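Local coordinates for DNA-binding protein reb1 (Schizosaccharomyces pombe, PDB 5EYB) that binds specific sites in rDNA and upstream of RNA polymerase II genes, and takes part in terminating transcription by RNA polymerase I, at residues E180-R183 / K184-E188; M200-P204 / N205-D209; K312-N315 / G316-R320. One frame throughout, in Å; residues are numbered along the deposited sequence.

From the N terminus the three contacts follow in series, none nested in or crossing another, and each is local. Contact 1 lies wholly within helix 176-189 and closes no loop. Contact 2 spans the turn that leaves helix 193-199 and enters helix 204-215. These two lie in the same Myb-type repeat and touch: Met200 SD packs 3.7 Å from Leu182 CA, and Met200 also lies against Glu181 and Asn185, so the turn is tied to the repeat's first helix. Contact 3 closes the turn between helices 307-314 and 320-333. Its centre is about 43 Å from that of contact 2, on the opposite side of the chain's centre.

Contact 1. Residues E180-R183 / K184-E188; sequences EELR and KNVVE
The Arg183 guanidinium has Lys184 CG over one face, 3.5 Å from NH2, and the carboxylate of Glu180 in plane at its edge, while Val187 CG2 approaches NH1 obliquely. The other flat pair, the Glu181 carboxylate and the Asn185 amide, stand nearly perpendicular, with planes 81° apart. All belong to helix 176-189, the first helix of a three-helix Myb-type repeat, and meet one turn apart or less. Arg183 reaches Glu180 because its chain runs out extended and then bends at chi3 (64°), turning the guanidinium back along the helix into a salt bridge of NH2 with Glu180 OE2, three residues away; their modelled separation is doubtfully short, and the bond from NE to OE2 is weak. Four successive backbone bonds carry the helix through this stretch, among them Lys184 N to Glu180 O at 3.0 Å and Val187 N to Arg183 O at 2.9 Å. On the inner side Leu182 CD1 meets Val186 CG2 at 4.3 Å. Both residues are buried and pack on Ile196 of helix 193-199; Val186 also touches Trp193 and Trp211, and Leu182 touches Arg210, which joins this helix to the other two. Toward Glu181 the contacts are polar. Glu181 OE1 and Lys184 NZ form a long salt bridge of 3.9 Å, supplemented by a water that donates to OE1 and accepts from NZ. A second water donates to Glu181 OE2 and accepts from Asn185 ND2 at 3.1 Å.

Contact 2. Residues M200-P204 / N205-D209; sequences MARMP and NDCRD. With nucleotides of chain B; nucleotides of chain C.
Met203 occupies the N-cap of helix 204-215 and its O takes the first helical bond, from Cys207 N at 3.2 Å, with Arg208 N to Pro204 O following. Beside this cap, Met203 CB lies 3.3 Å from Asp206 OD2, the two side chains crossing at a slant. Cys207 SG, on the inner side, meets Arg202 CB at 3.5 Å. Beyond that carbon Arg202 bends at chi2 (-77°) and leads away to a salt bridge with Glu178 and a cation-pi contact with Trp174. Pro204 packs against Trp193, Trp130 and Phe168. Residues 193-215 are predicted to form the helix-turn-helix of this Myb-type repeat, and helix 204-215 is its recognition helix, reading bases directly. Arg208 faces the Hoogsteen edge of guanine DG12 of chain B with two nitrogens, NH1 to N7 at 2.9 Å and NH2 to O6 at 3.1 Å. Bends at chi2 and chi3 bring the guanidinium round to Asp209, whose OD1 accepts from both NE and NH2, at 3.0 and 2.8 Å, close to the guanidinium plane. This paired hold on a single oxygen limits rotation of the arginine and is likely to steady it for the base. A leucine in place of this arginine would probably leave N7 and O6 of the guanine without these donors and Asp209 OD1 without the two nitrogens it accepts from. The other oxygen, Asp209 OD2, accepts from N4 of cytosine DC15 of chain C at 2.9 Å, with an angle of 160° at the hydrogen.

Contact 3. Residues K312-N315 / G316-R320; sequences KEAN and GRWTR
Apolar contact across the turn is slight: Ala314 CB, at the last residue of helix 307-314, approaches Trp318 CE3 obliquely at 4.3 Å. The two share neighbours, since both touch Trp289 of helix 284-299 and Met323 of helix 320-333. Flat groups meet between the adjacent residues Arg317 and Trp318. The arginine, extended from CG to NE with chi1 at -167°, runs along the indole, its CD lying 3.5 Å above the ring plane toward the rim, while Trp318 CZ2 sits over one face of the guanidinium. Phe282 stacks with the same indole, which is buried. Polar bonds lead from this pair to one residue: Trp318 NE1 donates to Ser280 O, and Arg317 NE to Ser280 OG, so the loop is fastened to the chain preceding helix 284-299. The backbone shapes the rest. Asn315 leaves the helix with positive phi (54°), and Gly316 follows with phi 96°; a CB on Gly316 would run into Asn315 O. Farther on, Thr319 is the N-cap residue of helix 320-333, and its N donates to Gln322 OE1. A glycine-containing turn thus joins two helices, the first packed on helix 284-299, the second meeting Ala314 and Trp318 through Met323, in a layout reminiscent of a helix-turn-helix.

Contact 1. Residues E180-R183 / K184-E188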
loop_
_atom_site.group_PDB
_atom_site.type_symbol
_atom_site.label_atom_id
_atom_site.label_comp_id
_atom_site.label_asym_id
_atom_site.label_seq_id
_atom_site.Cartn_x
_atom_site.Cartn_y
_atom_site.Cartn_z
ATOM N N GLU A 180 6.681 -15.988 -15.998
ATOM C CA GLU A 180 6.114 -16.991 -16.886
ATOM C C GLU A 180 6.211 -18.384 -16.277
ATOM O O GLU A 180 5.269 -19.177 -16.361
ATOM C CB GLU A 180 6.823 -16.957 -18.243
ATOM C CG GLU A 180 6.219 -17.878 -19.289
ATOM C CD GLU A 180 4.832 -17.445 -19.730
ATOM O OE1 GLU A 180 4.440 -16.294 -19.441
ATOM O OE2 GLU A 180 4.135 -18.258 -20.370
ATOM N N GLU A 181 7.355 -18.675 -15.665
ATOM C CA GLU A 181 7.574 -19.964 -15.021
ATOM C C GLU A 181 6.557 -20.176 -13.911
ATOM O O GLU A 181 6.077 -21.287 -13.693
ATOM C CB GLU A 181 8.993 -20.053 -14.461
ATOM C CG GLU A 181 9.348 -21.421 -13.908
ATOM C CD GLU A 181 9.548 -22.457 -15.001
ATOM O OE1 GLU A 181 9.701 -22.063 -16.177
ATOM O OE2 GLU A 181 9.557 -23.666 -14.685
ATOM N N LEU A 182 6.232 -19.094 -13.213
ATOM C CA LEU A 182 5.223 -19.139 -12.170
ATOM C C LEU A 182 3.861 -19.477 -12.756
ATOM O O LEU A 182 3.152 -20.340 -12.238
ATOM C CB LEU A 182 5.158 -17.809 -11.425
ATOM C CG LEU A 182 4.016 -17.706 -10.411
ATOM C CD1 LEU A 182 4.246 -18.657 -9.249
ATOM C CD2 LEU A 182 3.848 -16.276 -9.926
ATOM N N ARG A 183 3.507 -18.791 -13.838
ATOM C CA ARG A 183 2.234 -19.010 -14.520
ATOM C C ARG A 183 2.038 -20.473 -14.901
ATOM O O ARG A 183 1.002 -21.065 -14.610
ATOM C CB ARG A 183 2.141 -18.141 -15.775
ATOM C CG ARG A 183 0.794 -18.204 -16.476
ATOM C CD ARG A 183 0.837 -17.517 -17.832
ATOM N NE ARG A 183 1.747 -18.192 -18.755
ATOM C CZ ARG A 183 1.452 -19.307 -19.418
ATOM N NH1 ARG A 183 0.267 -19.886 -19.264
ATOM N NH2 ARG A 183 2.344 -19.849 -20.234
ATOM N N LYS A 184 3.049 -21.046 -15.547
ATOM C CA LYS A 184 2.990 -22.428 -16.003
ATOM C C LYS A 184 2.880 -23.409 -14.843
ATOM O O LYS A 184 2.242 -24.455 -14.964
ATOM C CB LYS A 184 4.216 -22.754 -16.861
ATOM C CG LYS A 184 4.201 -22.068 -18.215
ATOM C CD LYS A 184 5.404 -22.442 -19.060
ATOM C CE LYS A 184 6.682 -21.817 -18.531
ATOM N NZ LYS A 184 7.771 -21.872 -19.548
ATOM N N ASN A 185 3.504 -23.070 -13.721
ATOM C CA ASN A 185 3.400 -23.895 -12.524
ATOM C C ASN A 185 1.986 -23.880 -11.956
ATOM O O ASN A 185 1.485 -24.903 -11.482
ATOM C CB ASN A 185 4.399 -23.430 -11.466
ATOM C CG ASN A 185 5.738 -24.127 -11.585
ATOM O OD1 ASN A 185 5.802 -25.347 -11.733
ATOM N ND2 ASN A 185 6.817 -23.357 -11.526
ATOM N N VAL A 186 1.344 -22.719 -12.012
ATOM C CA VAL A 186 -0.033 -22.594 -11.550
ATOM C C VAL A 186 -0.975 -23.328 -12.506
ATOM O O VAL A 186 -1.957 -23.938 -12.077
ATOM C CB VAL A 186 -0.453 -21.115 -11.413
ATOM C CG1 VAL A 186 -1.888 -21.000 -10.935
ATOM C CG2 VAL A 186 0.476 -20.393 -10.448
ATOM N N VAL A 187 -0.667 -23.284 -13.799
ATOM C CA VAL A 187 -1.445 -24.033 -14.784
ATOM C C VAL A 187 -1.251 -25.532 -14.571
ATOM O O VAL A 187 -2.176 -26.327 -14.742
ATOM C CB VAL A 187 -1.053 -23.661 -16.230
ATOM C CG1 VAL A 187 -1.824 -24.505 -17.227
ATOM C CG2 VAL A 187 -1.314 -22.189 -16.492
ATOM N N GLU A 188 -0.045 -25.911 -14.170
ATOM C CA GLU A 188 0.288 -27.317 -14.007
ATOM C C GLU A 188 -0.196 -27.897 -12.681
ATOM O O GLU A 188 -0.759 -28.990 -12.647
ATOM C CB GLU A 188 1.800 -27.521 -14.136
ATOM C CG GLU A 188 2.249 -28.961 -13.973
ATOM C CD GLU A 188 1.797 -29.858 -15.116
ATOM O OE1 GLU A 188 1.239 -29.343 -16.110
ATOM O OE2 GLU A 188 2.011 -31.085 -15.023
HETATM O O HOH W 1 9.491 -24.611 -12.358
HETATM O O HOH W 2 9.532 -20.222 -18.516
#

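Contact 2. Residues M200-P204 / N205-D209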
loop_
_atom_site.group_PDB
_atom_site.type_symbol
_atom_site.label_atom_id
_atom_site.label_comp_id
_atom_site.label_asym_id
_atom_site.label_seq_id
_atom_site.Cartn_x
_atom_site.Cartn_y
_atom_site.Cartn_z
ATOM N N MET A 200 10.551 -23.151 -7.453
ATOM C CA MET A 200 11.145 -21.909 -7.937
ATOM C C MET A 200 12.114 -21.292 -6.932
ATOM O O MET A 200 12.638 -20.204 -7.168
ATOM C CB MET A 200 10.050 -20.899 -8.287
ATOM C CG MET A 200 9.026 -21.425 -9.275
ATOM S SD MET A 200 7.855 -20.175 -9.832
ATOM C CE MET A 200 8.961 -18.985 -10.577
ATOM N N ALA A 201 12.361 -22.003 -5.830
ATOM C CA ALA A 201 13.191 -21.504 -4.731
ATOM C C ALA A 201 12.656 -20.166 -4.235
ATOM O O ALA A 201 13.412 -19.227 -3.990
ATOM C CB ALA A 201 14.645 -21.375 -5.157
ATOM N N ARG A 202 11.339 -20.095 -4.098
ATOM C CA ARG A 202 10.668 -18.864 -3.718
ATOM C C ARG A 202 9.772 -19.074 -2.499
ATOM O O ARG A 202 9.188 -20.140 -2.324
ATOM C CB ARG A 202 9.841 -18.334 -4.890
ATOM C CG ARG A 202 10.652 -17.742 -6.028
ATOM C CD ARG A 202 11.147 -16.360 -5.668
ATOM N NE ARG A 202 11.450 -15.565 -6.849
ATOM C CZ ARG A 202 11.647 -14.251 -6.829
ATOM N NH1 ARG A 202 11.567 -13.588 -5.683
ATOM N NH2 ARG A 202 11.921 -13.600 -7.953
ATOM N N MET A 203 9.667 -18.056 -1.656
ATOM C CA MET A 203 8.766 -18.125 -0.516
ATOM C C MET A 203 7.329 -18.220 -1.014
ATOM O O MET A 203 6.869 -17.347 -1.744
ATOM C CB MET A 203 8.940 -16.911 0.388
ATOM C CG MET A 203 8.250 -17.050 1.730
ATOM S SD MET A 203 8.227 -15.498 2.633
ATOM C CE MET A 203 9.955 -15.044 2.534
ATOM N N PRO A 204 6.626 -19.294 -0.628
ATOM C CA PRO A 204 5.261 -19.589 -1.074
ATOM C C PRO A 204 4.340 -18.371 -1.091
ATOM O O PRO A 204 3.586 -18.203 -2.048
ATOM C CB PRO A 204 4.788 -20.617 -0.052
ATOM C CG PRO A 204 6.035 -21.356 0.303
ATOM C CD PRO A 204 7.140 -20.333 0.283
ATOM N N ASN A 205 4.410 -17.535 -0.058
ATOM C CA ASN A 205 3.590 -16.331 0.003
ATOM C C ASN A 205 3.924 -15.350 -1.123
ATOM O O ASN A 205 3.027 -14.727 -1.699
ATOM C CB ASN A 205 3.753 -15.647 1.365
ATOM C CG ASN A 205 2.769 -14.503 1.570
ATOM O OD1 ASN A 205 3.120 -13.333 1.427
ATOM N ND2 ASN A 205 1.531 -14.841 1.910
ATOM N N ASP A 206 5.212 -15.222 -1.438
ATOM C CA ASP A 206 5.662 -14.368 -2.539
ATOM C C ASP A 206 5.129 -14.858 -3.879
ATOM O O ASP A 206 4.828 -14.059 -4.766
ATOM C CB ASP A 206 7.190 -14.305 -2.598
ATOM C CG ASP A 206 7.793 -13.573 -1.420
ATOM O OD1 ASP A 206 7.126 -12.670 -0.871
ATOM O OD2 ASP A 206 8.938 -13.900 -1.046
ATOM N N CYS A 207 5.029 -16.175 -4.022
ATOM C CA CYS A 207 4.497 -16.767 -5.241
ATOM C C CYS A 207 3.026 -16.425 -5.393
ATOM O O CYS A 207 2.574 -16.071 -6.482
ATOM C CB CYS A 207 4.694 -18.284 -5.244
ATOM S SG CYS A 207 6.418 -18.809 -5.381
ATOM N N ARG A 208 2.283 -16.529 -4.295
ATOM C CA ARG A 208 0.871 -16.163 -4.285
ATOM C C ARG A 208 0.716 -14.701 -4.672
ATOM O O ARG A 208 -0.089 -14.367 -5.544
ATOM C CB ARG A 208 0.248 -16.418 -2.906
ATOM C CG ARG A 208 -1.287 -16.500 -2.879
ATOM C CD ARG A 208 -1.974 -15.131 -2.937
ATOM N NE ARG A 208 -1.433 -14.189 -1.958
ATOM C CZ ARG A 208 -2.009 -13.899 -0.793
ATOM N NH1 ARG A 208 -3.155 -14.474 -0.454
ATOM N NH2 ARG A 208 -1.442 -13.029 0.030
ATOM N N ASP A 209 1.485 -13.834 -4.019
ATOM C CA ASP A 209 1.368 -12.399 -4.249
ATOM C C ASP A 209 1.688 -12.040 -5.700
ATOM O O ASP A 209 0.962 -11.263 -6.324
ATOM C CB ASP A 209 2.276 -11.621 -3.291
ATOM C CG ASP A 209 1.883 -11.801 -1.829
ATOM O OD1 ASP A 209 0.709 -12.130 -1.552
ATOM O OD2 ASP A 209 2.754 -11.607 -0.953
ATOM P P DG B 12 -10.581 -15.640 -0.806
ATOM O OP1 DG B 12 -12.045 -15.796 -0.950
ATOM O OP2 DG B 12 -9.758 -15.243 -1.969
ATOM O "O5'" DG B 12 -10.258 -14.592 0.355
ATOM C "C5'" DG B 12 -10.645 -14.877 1.690
ATOM C "C4'" DG B 12 -10.156 -13.797 2.634
ATOM O "O4'" DG B 12 -8.755 -14.000 2.927
ATOM C "C3'" DG B 12 -10.283 -12.361 2.106
ATOM O "O3'" DG B 12 -11.017 -11.572 3.040
ATOM C "C2'" DG B 12 -8.831 -11.884 1.974
ATOM C "C1'" DG B 12 -8.125 -12.748 3.003
ATOM N N9 DG B 12 -6.704 -12.935 2.741
ATOM C C8 DG B 12 -6.138 -13.554 1.653
ATOM N N7 DG B 12 -4.836 -13.583 1.691
ATOM C C5 DG B 12 -4.518 -12.947 2.885
ATOM C C6 DG B 12 -3.258 -12.679 3.464
ATOM O O6 DG B 12 -2.138 -12.960 3.024
ATOM N N1 DG B 12 -3.381 -12.015 4.679
ATOM C C2 DG B 12 -4.570 -11.654 5.261
ATOM N N2 DG B 12 -4.483 -11.020 6.435
ATOM N N3 DG B 12 -5.760 -11.897 4.729
ATOM C C4 DG B 12 -5.657 -12.545 3.544
ATOM P P DC C 15 9.097 -8.508 4.499
ATOM O OP1 DC C 15 10.313 -8.435 5.340
ATOM O OP2 DC C 15 8.926 -9.605 3.516
ATOM O "O5'" DC C 15 7.806 -8.536 5.437
ATOM C "C5'" DC C 15 7.488 -7.411 6.230
ATOM C "C4'" DC C 15 6.033 -7.439 6.635
ATOM O "O4'" DC C 15 5.216 -7.351 5.464
ATOM C "C3'" DC C 15 5.590 -8.718 7.327
ATOM O "O3'" DC C 15 5.699 -8.550 8.736
ATOM C "C2'" DC C 15 4.126 -8.885 6.888
ATOM C "C1'" DC C 15 3.944 -7.850 5.773
ATOM N N1 DC C 15 3.350 -8.412 4.534
ATOM C C2 DC C 15 1.978 -8.283 4.305
ATOM O O2 DC C 15 1.280 -7.703 5.144
ATOM N N3 DC C 15 1.451 -8.802 3.167
ATOM C C4 DC C 15 2.239 -9.419 2.289
ATOM N N4 DC C 15 1.675 -9.913 1.182
ATOM C C5 DC C 15 3.639 -9.559 2.507
ATOM C C6 DC C 15 4.146 -9.047 3.632
#

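Contact 3. Residues K312-N315 / G316-R320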
loop_
_atom_site.group_PDB
_atom_site.type_symbol
_atom_site.label_atom_id
_atom_site.label_comp_id
_atom_site.label_asym_id
_atom_site.label_seq_id
_atom_site.Cartn_x
_atom_site.Cartn_y
_atom_site.Cartn_z
ATOM N N LYS A 312 -10.334 22.199 -12.192
ATOM C CA LYS A 312 -9.768 23.507 -11.888
ATOM C C LYS A 312 -10.848 24.511 -11.499
ATOM O O LYS A 312 -10.674 25.292 -10.567
ATOM C CB LYS A 312 -8.973 24.033 -13.085
ATOM N N GLU A 313 -11.967 24.479 -12.215
ATOM C CA GLU A 313 -13.054 25.415 -11.956
ATOM C C GLU A 313 -13.767 25.085 -10.646
ATOM O O GLU A 313 -14.359 25.958 -10.015
ATOM C CB GLU A 313 -14.044 25.412 -13.120
ATOM C CG GLU A 313 -15.040 26.553 -13.088
ATOM C CD GLU A 313 -15.793 26.691 -14.392
ATOM O OE1 GLU A 313 -15.235 26.304 -15.440
ATOM O OE2 GLU A 313 -16.942 27.182 -14.373
ATOM N N ALA A 314 -13.705 23.820 -10.242
ATOM C CA ALA A 314 -14.255 23.405 -8.956
ATOM C C ALA A 314 -13.357 23.899 -7.827
ATOM O O ALA A 314 -13.832 24.457 -6.838
ATOM C CB ALA A 314 -14.406 21.894 -8.901
ATOM N N ASN A 315 -12.056 23.679 -7.998
ATOM C CA ASN A 315 -11.023 24.184 -7.095
ATOM C C ASN A 315 -11.220 23.809 -5.627
ATOM O O ASN A 315 -11.521 24.664 -4.794
ATOM C CB ASN A 315 -10.920 25.706 -7.217
ATOM C CG ASN A 315 -9.615 26.248 -6.661
ATOM O OD1 ASN A 315 -8.638 26.413 -7.391
ATOM N ND2 ASN A 315 -9.594 26.523 -5.362
ATOM N N GLY A 316 -11.046 22.529 -5.317
ATOM C CA GLY A 316 -11.040 22.078 -3.938
ATOM C C GLY A 316 -12.358 21.539 -3.417
ATOM O O GLY A 316 -12.373 20.743 -2.478
ATOM N N ARG A 317 -13.465 21.970 -4.015
ATOM C CA ARG A 317 -14.780 21.541 -3.552
ATOM C C ARG A 317 -15.007 20.065 -3.853
ATOM O O ARG A 317 -15.573 19.332 -3.041
ATOM C CB ARG A 317 -15.888 22.382 -4.189
ATOM C CG ARG A 317 -17.233 22.193 -3.507
ATOM C CD ARG A 317 -18.346 22.983 -4.172
ATOM N NE ARG A 317 -19.594 22.865 -3.422
ATOM C CZ ARG A 317 -20.767 23.337 -3.830
ATOM N NH1 ARG A 317 -20.869 23.963 -4.995
ATOM N NH2 ARG A 317 -21.843 23.178 -3.072
ATOM N N TRP A 318 -14.559 19.634 -5.028
ATOM C CA TRP A 318 -14.625 18.227 -5.403
ATOM C C TRP A 318 -13.349 17.805 -6.113
ATOM O O TRP A 318 -12.783 18.568 -6.896
ATOM C CB TRP A 318 -15.829 17.951 -6.305
ATOM C CG TRP A 318 -17.149 18.339 -5.723
ATOM C CD1 TRP A 318 -17.756 17.797 -4.628
ATOM C CD2 TRP A 318 -18.044 19.337 -6.226
ATOM N NE1 TRP A 318 -18.968 18.407 -4.409
ATOM C CE2 TRP A 318 -19.168 19.356 -5.377
ATOM C CE3 TRP A 318 -18.000 20.223 -7.308
ATOM C CZ2 TRP A 318 -20.241 20.225 -5.577
ATOM C CZ3 TRP A 318 -19.065 21.083 -7.503
ATOM C CH2 TRP A 318 -20.170 21.079 -6.643
ATOM N N THR A 319 -12.897 16.586 -5.836
ATOM C CA THR A 319 -11.785 16.009 -6.573
ATOM C C THR A 319 -12.322 15.424 -7.869
ATOM O O THR A 319 -13.534 15.313 -8.042
ATOM C CB THR A 319 -11.062 14.916 -5.772
ATOM O OG1 THR A 319 -9.807 14.614 -6.396
ATOM C CG2 THR A 319 -11.910 13.653 -5.706
ATOM N N ARG A 320 -11.421 15.057 -8.774
ATOM C CA ARG A 320 -11.807 14.474 -10.054
ATOM C C ARG A 320 -12.728 13.270 -9.871
ATOM O O ARG A 320 -13.830 13.233 -10.415
ATOM C CB ARG A 320 -10.566 14.067 -10.850
ATOM C CG ARG A 320 -10.863 13.535 -12.243
ATOM C CD ARG A 320 -9.603 13.007 -12.911
ATOM N NE ARG A 320 -9.847 12.570 -14.283
ATOM C CZ ARG A 320 -10.221 11.340 -14.624
ATOM N NH1 ARG A 320 -10.399 10.415 -13.691
ATOM N NH2 ARG A 320 -10.418 11.035 -15.900
#